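Local coordinates for Low molecular weight phosphotyrosine phosphatase family protein (Streptococcus pyogenes, PDB 5GOT) that probably removes phosphate from phosphotyrosine in proteins, acting as a low molecular weight protein tyrosine phosphatase, at residues V7-I12 and A37-E42; E19-S24 and Y58-D63; D88-L93 and S103-F108. All blocks are in the same frame, centred on the assembly; numbering follows the deposited sequence.

Interaction 1: residues V7-I12 and A37-E42; sequences VCLGNI and ATSDWE
The carbonyl oxygen Leu9 O is gripped twice by Ser39, by the hydroxyl OG at 2.9 Å and by the backbone N at 3.2 Å. This ties the phosphate-binding P-loop of the C(X)5RS signature, which Cys8 opens, to the loop leaving strand 31-37. The two donors come differently: Ser39 N lies in the carbonyl plane, whereas OG stands 41° out of it. With chi1 at 80°, OG sits between its own backbone N and carbonyl carbon, and from there it also accepts from Trp41 N at 3.0 Å, an ST turn that fixes the hydroxyl. One step earlier the parallel bridge of Cys8 with Ala37 ends in the bond Thr38 N to Cys8 O (2.9 Å).

Van der Waals contacts make up most of the rest. Val7 CG1 presses on Thr38 CG2 at 3.5 Å, tighter than usual for two carbons, and the methyl of Ala37 lies against Asn11 CB at 3.5 Å. The amide of Asn11 turns elsewhere, to Ser35, Ser15 and Lys66, a network that probably holds the P-loop in shape, as in relatives. Leu9 lays CD1 over one face of the Trp41 indole, near its rim; a tryptophan here borders the substrate pocket in related enzymes. Ile12 crosses Glu42 at about a right angle, bringing its CD1 to 3.7 Å from Glu42 CD, while Glu42 OE1 is hydrogen-bonded to Asn45 ND2.

Interaction 2: residues E19-S24 and Y58-D63; sequences EFVMKS and YQINYD
Helix 14-23, whose first turn completes the P-loop signature, packs through Phe20, Val21 and Ser24 on the loop that begins with the Schellman motif ending helix 49-57, where Gln59 is the C-prime residue and Ile60 N bonds to Leu55 O. Phe20 dominates. Its ring meets Tyr62 CB in a CH-pi contact, the carbon lying 3.5 Å from the ring centroid and 16° off the normal; Glu19 CG covers the opposite face, so the ring is sandwiched. The Tyr62 ring itself leads away, and its hydroxyl bonds to Gln52.

Ile60 packs further along, between Phe20 O, Val21 and Ser24. Its CG2, anti to the backbone N, comes to 3.4 Å from Phe20 O and 4.1 Å from Ser24 CB, while CD1 on the other branch reaches Val21 CG2 at 3.8 Å. No direct hydrogen bond joins the segments. Ser24 OG bonds to Val21 O at 2.7 Å on a lone pair in the carbonyl plane, and Lys23 NZ pairs with Glu19 OE2 in a salt bridge. The polar join is one water, which donates to both backbones, to Phe20 O at 2.8 Å and to Asn61 O at 2.7 Å.

Interaction 3: residues D88-L93 and S103-F108; sequences DNVKNL and SKIYLF
Val90 is the first residue of helix 88-93 to meet the strand, and both of its branches are used against Ile105, Tyr106 and Leu107. The contact belongs to the beta-alpha-beta unit made of strand 81-84, helix 87-96 and the edge strand 105-107; the short axes of helix and strand run nearly antiparallel, at 167°, with a closest approach of 8.3 Å. With chi1 at 165°, Val90 CG1 is anti to the backbone N and CG2 anti to the carbonyl carbon, a setting that turns CG1 to Ile105 and CG2 to the backbone at Tyr106 and Leu107. CG1 touches Ile105 CG2 at 4.1 Å, and the two side chains run antiparallel alongside one another. CG2 lies 3.5 Å from Tyr106 O and 3.9 Å from Leu107 CA, and it also meets Leu107 CD1 at 4.0 Å. The closest CA pair of the contact, Val90 with Leu107, falls here.

One helical turn on, Leu93 takes the other end of Ile105. Its CB stands 4.0 Å from Ile105 CD1, and the same methyl comes near the carbonyl oxygen Leu93 O, which is bonded to Ser97 OG. Ile105 thus spans both helix residues: chi1 parts its two branches, leaving CG2 on Val90, and the extended chi2 (176°) carries CD1 to Leu93. The rest of Leu93 turns to the core, where it touches Val7, Ile82 and Phe76.

No hydrogen bond crosses between the segments, and about 221 Å² is buried in total. Backbone bonds of Lys104, Tyr106 and Phe108 join strand 105-107 and its flanks to Ile82 and Gly84, and these set the strand's direction. Against the helix the contact is mainly aliphatic packing; without a directional bond, its fit rests on the shape of the methyl groups.

Interactions 1 and 3 touch, their centres about 13 Å apart, on the same parallel sheet. Asn89 packs beside the start of the P-loop, its OD1 3.5 Å from Cys8 CA, and Leu93 CD1 lies 3.9 Å from Val7 CB, so helix 87-96 spans from the edge strand to the presumed active site. Interaction 2 stands apart: its centre is about 19 Å from that of interaction 1 and about 22 Å from that of interaction 3, on the opposite side of the chain's centre from the latter. It still relates to interaction 1 through the chain, since strand 2-8 and helix 14-23 are consecutive elements; Ser35 also bonds both Asn11 and Glu19.

Interaction 1: residues V7-I12 and A37-E42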
loop_
_atom_site.group_PDB
_atom_site.type_symbol
_atom_site.label_atom_id
_atom_site.label_comp_id
_atom_site.label_asym_id
_atom_site.label_seq_id
_atom_site.Cartn_x
_atom_site.Cartn_y
_atom_site.Cartn_z
ATOM N N VAL A 7 -3.611 1.641 -0.950
ATOM C CA VAL A 7 -4.332 2.871 -1.238
ATOM C C VAL A 7 -4.456 3.700 0.030
ATOM O O VAL A 7 -4.740 3.161 1.108
ATOM C CB VAL A 7 -5.734 2.580 -1.828
ATOM C CG1 VAL A 7 -6.448 3.872 -2.079
ATOM C CG2 VAL A 7 -5.638 1.762 -3.118
ATOM N N CYS A 8 -4.225 5.008 -0.088
ATOM C CA CYS A 8 -4.585 5.958 0.967
ATOM C C CYS A 8 -5.149 7.207 0.286
ATOM O O CYS A 8 -5.436 7.197 -0.912
ATOM C CB CYS A 8 -3.402 6.257 1.901
ATOM S SG CYS A 8 -1.996 7.188 1.150
ATOM N N LEU A 9 -5.363 8.274 1.060
ATOM C CA LEU A 9 -6.060 9.441 0.525
ATOM C C LEU A 9 -5.239 10.130 -0.568
ATOM O O LEU A 9 -5.764 10.464 -1.642
ATOM C CB LEU A 9 -6.378 10.420 1.659
ATOM C CG LEU A 9 -6.859 11.815 1.230
ATOM C CD1 LEU A 9 -8.257 11.756 0.667
ATOM C CD2 LEU A 9 -6.789 12.794 2.394
ATOM N N GLY A 10 -3.948 10.350 -0.313
ATOM C CA GLY A 10 -3.126 11.117 -1.230
ATOM C C GLY A 10 -1.991 10.374 -1.903
ATOM O O GLY A 10 -1.358 10.935 -2.803
ATOM N N ASN A 11 -1.701 9.131 -1.488
ATOM C CA ASN A 11 -0.669 8.312 -2.144
ATOM C C ASN A 11 0.695 9.014 -2.116
ATOM O O ASN A 11 1.464 8.960 -3.078
ATOM C CB ASN A 11 -1.084 7.964 -3.591
ATOM C CG ASN A 11 -0.168 6.938 -4.273
ATOM O OD1 ASN A 11 0.112 7.054 -5.481
ATOM N ND2 ASN A 11 0.267 5.910 -3.530
ATOM N N ILE A 12 1.000 9.685 -1.006
ATOM C CA ILE A 12 2.351 10.195 -0.789
ATOM C C ILE A 12 2.933 9.789 0.553
ATOM O O ILE A 12 4.165 9.832 0.705
ATOM C CB ILE A 12 2.420 11.737 -0.958
ATOM C CG1 ILE A 12 1.616 12.481 0.117
ATOM C CG2 ILE A 12 1.991 12.181 -2.366
ATOM C CD1 ILE A 12 1.832 14.015 0.042
ATOM N N ALA A 37 -3.991 6.659 -4.872
ATOM C CA ALA A 37 -4.742 7.574 -4.022
ATOM C C ALA A 37 -6.234 7.425 -4.287
ATOM O O ALA A 37 -6.647 7.153 -5.414
ATOM C CB ALA A 37 -4.347 9.032 -4.286
ATOM N N THR A 38 -7.056 7.640 -3.252
ATOM C CA THR A 38 -8.491 7.735 -3.529
ATOM C C THR A 38 -8.849 9.075 -4.158
ATOM O O THR A 38 -9.812 9.154 -4.929
ATOM C CB THR A 38 -9.333 7.528 -2.261
ATOM O OG1 THR A 38 -9.080 8.583 -1.326
ATOM C CG2 THR A 38 -9.005 6.201 -1.608
ATOM N N SER A 39 -8.089 10.128 -3.853
ATOM C CA SER A 39 -8.388 11.488 -4.290
ATOM C C SER A 39 -7.388 11.973 -5.331
ATOM O O SER A 39 -6.385 11.318 -5.626
ATOM C CB SER A 39 -8.365 12.459 -3.115
ATOM O OG SER A 39 -7.018 12.802 -2.822
ATOM N N ASP A 40 -7.700 13.172 -5.852
ATOM C CA ASP A 40 -6.899 14.048 -6.701
ATOM C C ASP A 40 -5.876 14.864 -5.942
ATOM O O ASP A 40 -5.021 15.490 -6.578
ATOM C CB ASP A 40 -7.806 15.072 -7.394
ATOM C CG ASP A 40 -7.962 14.804 -8.829
ATOM O OD1 ASP A 40 -7.338 13.829 -9.304
ATOM O OD2 ASP A 40 -8.701 15.564 -9.497
ATOM N N TRP A 41 -5.986 14.919 -4.618
ATOM C CA TRP A 41 -5.517 16.071 -3.864
ATOM C C TRP A 41 -3.999 16.223 -3.851
ATOM O O TRP A 41 -3.512 17.289 -3.472
ATOM C CB TRP A 41 -6.069 15.988 -2.442
ATOM C CG TRP A 41 -7.578 15.996 -2.399
ATOM C CD1 TRP A 41 -8.434 16.086 -3.467
ATOM C CD2 TRP A 41 -8.403 15.929 -1.232
ATOM N NE1 TRP A 41 -9.734 16.081 -3.032
ATOM C CE2 TRP A 41 -9.746 15.979 -1.666
ATOM C CE3 TRP A 41 -8.139 15.822 0.140
ATOM C CZ2 TRP A 41 -10.818 15.931 -0.779
ATOM C CZ3 TRP A 41 -9.206 15.782 1.020
ATOM C CH2 TRP A 41 -10.530 15.832 0.557
ATOM N N GLU A 42 -3.244 15.200 -4.253
ATOM C CA GLU A 42 -1.788 15.278 -4.268
ATOM C C GLU A 42 -1.225 14.810 -5.603
ATOM O O GLU A 42 -0.027 14.508 -5.691
ATOM C CB GLU A 42 -1.193 14.450 -3.119
ATOM C CG GLU A 42 -1.583 14.936 -1.714
ATOM C CD GLU A 42 -0.831 16.201 -1.302
ATOM O OE1 GLU A 42 0.106 16.581 -2.035
ATOM O OE2 GLU A 42 -1.157 16.807 -0.249
#

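Interaction 2: residues E19-S24 and Y58-D63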
loop_
_atom_site.group_PDB
_atom_site.type_symbol
_atom_site.label_atom_id
_atom_site.label_comp_id
_atom_site.label_asym_id
_atom_site.label_seq_id
_atom_site.Cartn_x
_atom_site.Cartn_y
_atom_site.Cartn_z
ATOM N N GLU A 19 3.886 0.006 -0.443
ATOM C CA GLU A 19 4.359 -0.486 -1.735
ATOM C C GLU A 19 5.808 -0.934 -1.654
ATOM O O GLU A 19 6.140 -2.087 -1.950
ATOM C CB GLU A 19 4.202 0.594 -2.816
ATOM C CG GLU A 19 4.882 0.224 -4.136
ATOM C CD GLU A 19 4.674 1.243 -5.259
ATOM O OE1 GLU A 19 3.917 2.224 -5.088
ATOM O OE2 GLU A 19 5.283 1.055 -6.330
ATOM N N PHE A 20 6.689 -0.037 -1.203
ATOM C CA PHE A 20 8.109 -0.344 -1.279
ATOM C C PHE A 20 8.569 -1.236 -0.135
ATOM O O PHE A 20 9.503 -2.022 -0.322
ATOM C CB PHE A 20 8.901 0.964 -1.390
ATOM C CG PHE A 20 8.602 1.700 -2.667
ATOM C CD1 PHE A 20 9.000 1.168 -3.888
ATOM C CD2 PHE A 20 7.853 2.867 -2.665
ATOM C CE1 PHE A 20 8.685 1.813 -5.091
ATOM C CE2 PHE A 20 7.550 3.534 -3.856
ATOM C CZ PHE A 20 7.965 3.001 -5.073
ATOM N N VAL A 21 7.928 -1.176 1.034
ATOM C CA VAL A 21 8.228 -2.168 2.061
ATOM C C VAL A 21 7.800 -3.557 1.584
ATOM O O VAL A 21 8.554 -4.530 1.693
ATOM C CB VAL A 21 7.569 -1.794 3.402
ATOM C CG1 VAL A 21 7.755 -2.916 4.420
ATOM C CG2 VAL A 21 8.164 -0.495 3.955
ATOM N N MET A 22 6.594 -3.668 1.013
ATOM C CA MET A 22 6.164 -4.965 0.493
ATOM C C MET A 22 7.100 -5.443 -0.613
ATOM O O MET A 22 7.460 -6.626 -0.670
ATOM C CB MET A 22 4.728 -4.884 -0.030
ATOM C CG MET A 22 4.098 -6.248 -0.283
ATOM S SD MET A 22 3.669 -7.024 1.262
ATOM C CE MET A 22 3.264 -8.696 0.723
ATOM N N LYS A 23 7.526 -4.530 -1.487
ATOM C CA LYS A 23 8.440 -4.905 -2.554
ATOM C C LYS A 23 9.779 -5.383 -2.016
ATOM O O LYS A 23 10.480 -6.132 -2.706
ATOM C CB LYS A 23 8.647 -3.731 -3.508
ATOM C CG LYS A 23 7.470 -3.481 -4.431
ATOM C CD LYS A 23 7.785 -2.353 -5.394
ATOM C CE LYS A 23 6.838 -2.342 -6.579
ATOM N NZ LYS A 23 6.777 -1.010 -7.216
ATOM N N SER A 24 10.137 -4.994 -0.794
ATOM C CA SER A 24 11.405 -5.425 -0.232
ATOM C C SER A 24 11.348 -6.829 0.349
ATOM O O SER A 24 12.402 -7.379 0.684
ATOM C CB SER A 24 11.875 -4.437 0.847
ATOM O OG SER A 24 11.235 -4.665 2.098
ATOM N N TYR A 58 15.968 2.839 6.692
ATOM C CA TYR A 58 15.944 1.391 6.761
ATOM C C TYR A 58 16.449 0.740 5.478
ATOM O O TYR A 58 16.314 -0.475 5.317
ATOM C CB TYR A 58 14.532 0.918 7.119
ATOM C CG TYR A 58 14.179 1.281 8.547
ATOM C CD1 TYR A 58 14.624 0.505 9.607
ATOM C CD2 TYR A 58 13.436 2.417 8.836
ATOM C CE1 TYR A 58 14.323 0.836 10.919
ATOM C CE2 TYR A 58 13.121 2.757 10.146
ATOM C CZ TYR A 58 13.577 1.966 11.185
ATOM O OH TYR A 58 13.282 2.282 12.494
ATOM N N GLN A 59 17.051 1.520 4.578
ATOM C CA GLN A 59 17.675 0.988 3.367
ATOM C C GLN A 59 16.673 0.168 2.555
ATOM O O GLN A 59 16.937 -0.966 2.146
ATOM C CB GLN A 59 18.912 0.154 3.709
ATOM C CG GLN A 59 19.918 0.857 4.607
ATOM C CD GLN A 59 21.158 0.016 4.849
ATOM O OE1 GLN A 59 21.370 -0.497 5.950
ATOM N NE2 GLN A 59 21.986 -0.127 3.817
ATOM N N ILE A 60 15.500 0.744 2.339
ATOM C CA ILE A 60 14.460 0.115 1.539
ATOM C C ILE A 60 14.438 0.824 0.195
ATOM O O ILE A 60 14.119 2.017 0.113
ATOM C CB ILE A 60 13.100 0.167 2.244
ATOM C CG1 ILE A 60 13.197 -0.611 3.553
ATOM C CG2 ILE A 60 12.006 -0.391 1.337
ATOM C CD1 ILE A 60 11.903 -1.020 4.115
ATOM N N ASN A 61 14.812 0.100 -0.856
ATOM C CA ASN A 61 14.838 0.687 -2.186
ATOM C C ASN A 61 13.457 1.206 -2.552
ATOM O O ASN A 61 12.437 0.630 -2.158
ATOM C CB ASN A 61 15.301 -0.341 -3.221
ATOM C CG ASN A 61 16.743 -0.775 -3.014
ATOM O OD1 ASN A 61 17.520 -0.092 -2.345
ATOM N ND2 ASN A 61 17.107 -1.916 -3.593
ATOM N N TYR A 62 13.426 2.318 -3.283
ATOM C CA TYR A 62 12.176 2.798 -3.848
ATOM C C TYR A 62 12.460 3.555 -5.132
ATOM O O TYR A 62 13.591 3.971 -5.398
ATOM C CB TYR A 62 11.390 3.672 -2.867
ATOM C CG TYR A 62 12.023 4.990 -2.479
ATOM C CD1 TYR A 62 12.869 5.074 -1.380
ATOM C CD2 TYR A 62 11.753 6.159 -3.194
ATOM C CE1 TYR A 62 13.441 6.285 -0.999
ATOM C CE2 TYR A 62 12.321 7.379 -2.816
ATOM C CZ TYR A 62 13.163 7.429 -1.720
ATOM O OH TYR A 62 13.733 8.622 -1.331
ATOM N N ASP A 63 11.403 3.728 -5.920
ATOM C CA ASP A 63 11.477 4.375 -7.226
ATOM C C ASP A 63 11.349 5.875 -7.005
ATOM O O ASP A 63 10.264 6.364 -6.671
ATOM C CB ASP A 63 10.369 3.845 -8.138
ATOM C CG ASP A 63 10.540 4.253 -9.599
ATOM O OD1 ASP A 63 11.266 5.230 -9.896
ATOM O OD2 ASP A 63 9.929 3.586 -10.461
HETATM O O HOH W 1 11.616 -1.920 -2.219
#

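Interaction 3: residues D88-L93 and S103-F108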
loop_
_atom_site.group_PDB
_atom_site.type_symbol
_atom_site.label_atom_id
_atom_site.label_comp_id
_atom_site.label_asym_id
_atom_site.label_seq_id
_atom_site.Cartn_x
_atom_site.Cartn_y
_atom_site.Cartn_z
ATOM N N ASP A 88 -11.315 4.874 6.350
ATOM C CA ASP A 88 -11.760 5.917 5.425
ATOM C C ASP A 88 -11.382 5.575 3.993
ATOM O O ASP A 88 -12.184 5.766 3.069
ATOM C CB ASP A 88 -11.168 7.277 5.805
ATOM C CG ASP A 88 -11.690 7.805 7.130
ATOM O OD1 ASP A 88 -12.872 7.551 7.448
ATOM O OD2 ASP A 88 -10.915 8.487 7.844
ATOM N N ASN A 89 -10.148 5.102 3.776
ATOM C CA ASN A 89 -9.758 4.716 2.422
ATOM C C ASN A 89 -10.643 3.595 1.913
ATOM O O ASN A 89 -11.031 3.575 0.739
ATOM C CB ASN A 89 -8.295 4.273 2.376
ATOM C CG ASN A 89 -7.361 5.259 3.020
ATOM O OD1 ASN A 89 -6.438 4.868 3.743
ATOM N ND2 ASN A 89 -7.577 6.548 2.753
ATOM N N VAL A 90 -10.970 2.647 2.791
ATOM C CA VAL A 90 -11.786 1.509 2.389
ATOM C C VAL A 90 -13.173 1.973 1.959
ATOM O O VAL A 90 -13.678 1.573 0.900
ATOM C CB VAL A 90 -11.853 0.471 3.528
ATOM C CG1 VAL A 90 -12.983 -0.520 3.273
ATOM C CG2 VAL A 90 -10.527 -0.269 3.628
ATOM N N LYS A 91 -13.807 2.829 2.768
ATOM C CA LYS A 91 -15.146 3.319 2.439
ATOM C C LYS A 91 -15.138 4.086 1.127
ATOM O O LYS A 91 -15.993 3.872 0.261
ATOM C CB LYS A 91 -15.684 4.220 3.555
ATOM C CG LYS A 91 -15.812 3.576 4.915
ATOM C CD LYS A 91 -16.175 4.623 5.972
ATOM C CE LYS A 91 -15.721 4.200 7.376
ATOM N NZ LYS A 91 -16.308 2.889 7.775
ATOM N N ASN A 92 -14.169 4.987 0.965
ATOM C CA ASN A 92 -14.113 5.784 -0.252
ATOM C C ASN A 92 -13.836 4.918 -1.468
ATOM O O ASN A 92 -14.399 5.158 -2.542
ATOM C CB ASN A 92 -13.066 6.884 -0.112
ATOM C CG ASN A 92 -13.520 7.988 0.807
ATOM O OD1 ASN A 92 -14.686 8.374 0.787
ATOM N ND2 ASN A 92 -12.608 8.496 1.630
ATOM N N LEU A 93 -12.991 3.890 -1.316
ATOM C CA LEU A 93 -12.743 2.974 -2.427
ATOM C C LEU A 93 -14.025 2.300 -2.887
ATOM O O LEU A 93 -14.216 2.073 -4.089
ATOM C CB LEU A 93 -11.714 1.920 -2.033
ATOM C CG LEU A 93 -10.244 2.344 -2.152
ATOM C CD1 LEU A 93 -9.362 1.376 -1.362
ATOM C CD2 LEU A 93 -9.832 2.381 -3.604
ATOM N N SER A 103 -15.344 -7.256 -2.992
ATOM C CA SER A 103 -14.587 -8.416 -2.546
ATOM C C SER A 103 -13.099 -8.330 -2.869
ATOM O O SER A 103 -12.332 -9.167 -2.376
ATOM C CB SER A 103 -15.165 -9.711 -3.136
ATOM O OG SER A 103 -14.767 -9.870 -4.478
ATOM N N LYS A 104 -12.646 -7.358 -3.657
ATOM C CA LYS A 104 -11.202 -7.154 -3.749
ATOM C C LYS A 104 -10.683 -6.052 -2.826
ATOM O O LYS A 104 -9.479 -5.777 -2.836
ATOM C CB LYS A 104 -10.767 -6.876 -5.198
ATOM C CG LYS A 104 -11.838 -6.407 -6.136
ATOM C CD LYS A 104 -11.265 -6.010 -7.506
ATOM C CE LYS A 104 -10.953 -7.213 -8.400
ATOM N NZ LYS A 104 -10.546 -6.755 -9.778
ATOM N N ILE A 105 -11.533 -5.442 -2.003
ATOM C CA ILE A 105 -11.125 -4.302 -1.180
ATOM C C ILE A 105 -10.957 -4.746 0.270
ATOM O O ILE A 105 -11.873 -5.330 0.868
ATOM C CB ILE A 105 -12.130 -3.149 -1.320
ATOM C CG1 ILE A 105 -12.158 -2.693 -2.798
ATOM C CG2 ILE A 105 -11.764 -1.990 -0.410
ATOM C CD1 ILE A 105 -13.185 -1.612 -3.116
ATOM N N TYR A 106 -9.777 -4.457 0.835
ATOM C CA TYR A 106 -9.355 -4.918 2.150
ATOM C C TYR A 106 -8.826 -3.755 2.980
ATOM O O TYR A 106 -8.315 -2.768 2.449
ATOM C CB TYR A 106 -8.222 -5.960 2.071
ATOM C CG TYR A 106 -8.530 -7.250 1.318
ATOM C CD1 TYR A 106 -8.531 -7.280 -0.073
ATOM C CD2 TYR A 106 -8.761 -8.445 2.002
ATOM C CE1 TYR A 106 -8.788 -8.452 -0.769
ATOM C CE2 TYR A 106 -9.020 -9.636 1.306
ATOM C CZ TYR A 106 -9.020 -9.623 -0.078
ATOM O OH TYR A 106 -9.265 -10.774 -0.805
ATOM N N LEU A 107 -8.919 -3.902 4.295
ATOM C CA LEU A 107 -8.251 -3.003 5.225
ATOM C C LEU A 107 -6.842 -3.519 5.503
ATOM O O LEU A 107 -6.660 -4.698 5.817
ATOM C CB LEU A 107 -9.046 -2.895 6.526
ATOM C CG LEU A 107 -8.462 -1.949 7.579
ATOM C CD1 LEU A 107 -8.457 -0.522 7.063
ATOM C CD2 LEU A 107 -9.282 -2.047 8.862
ATOM N N PHE A 108 -5.852 -2.621 5.414
ATOM C CA PHE A 108 -4.455 -3.022 5.581
ATOM C C PHE A 108 -4.207 -3.766 6.891
ATOM O O PHE A 108 -3.477 -4.764 6.907
ATOM C CB PHE A 108 -3.537 -1.796 5.494
ATOM C CG PHE A 108 -2.082 -2.130 5.621
ATOM C CD1 PHE A 108 -1.357 -2.550 4.514
ATOM C CD2 PHE A 108 -1.427 -1.996 6.844
ATOM C CE1 PHE A 108 -0.008 -2.857 4.622
ATOM C CE2 PHE A 108 -0.084 -2.294 6.960
ATOM C CZ PHE A 108 0.629 -2.735 5.846
#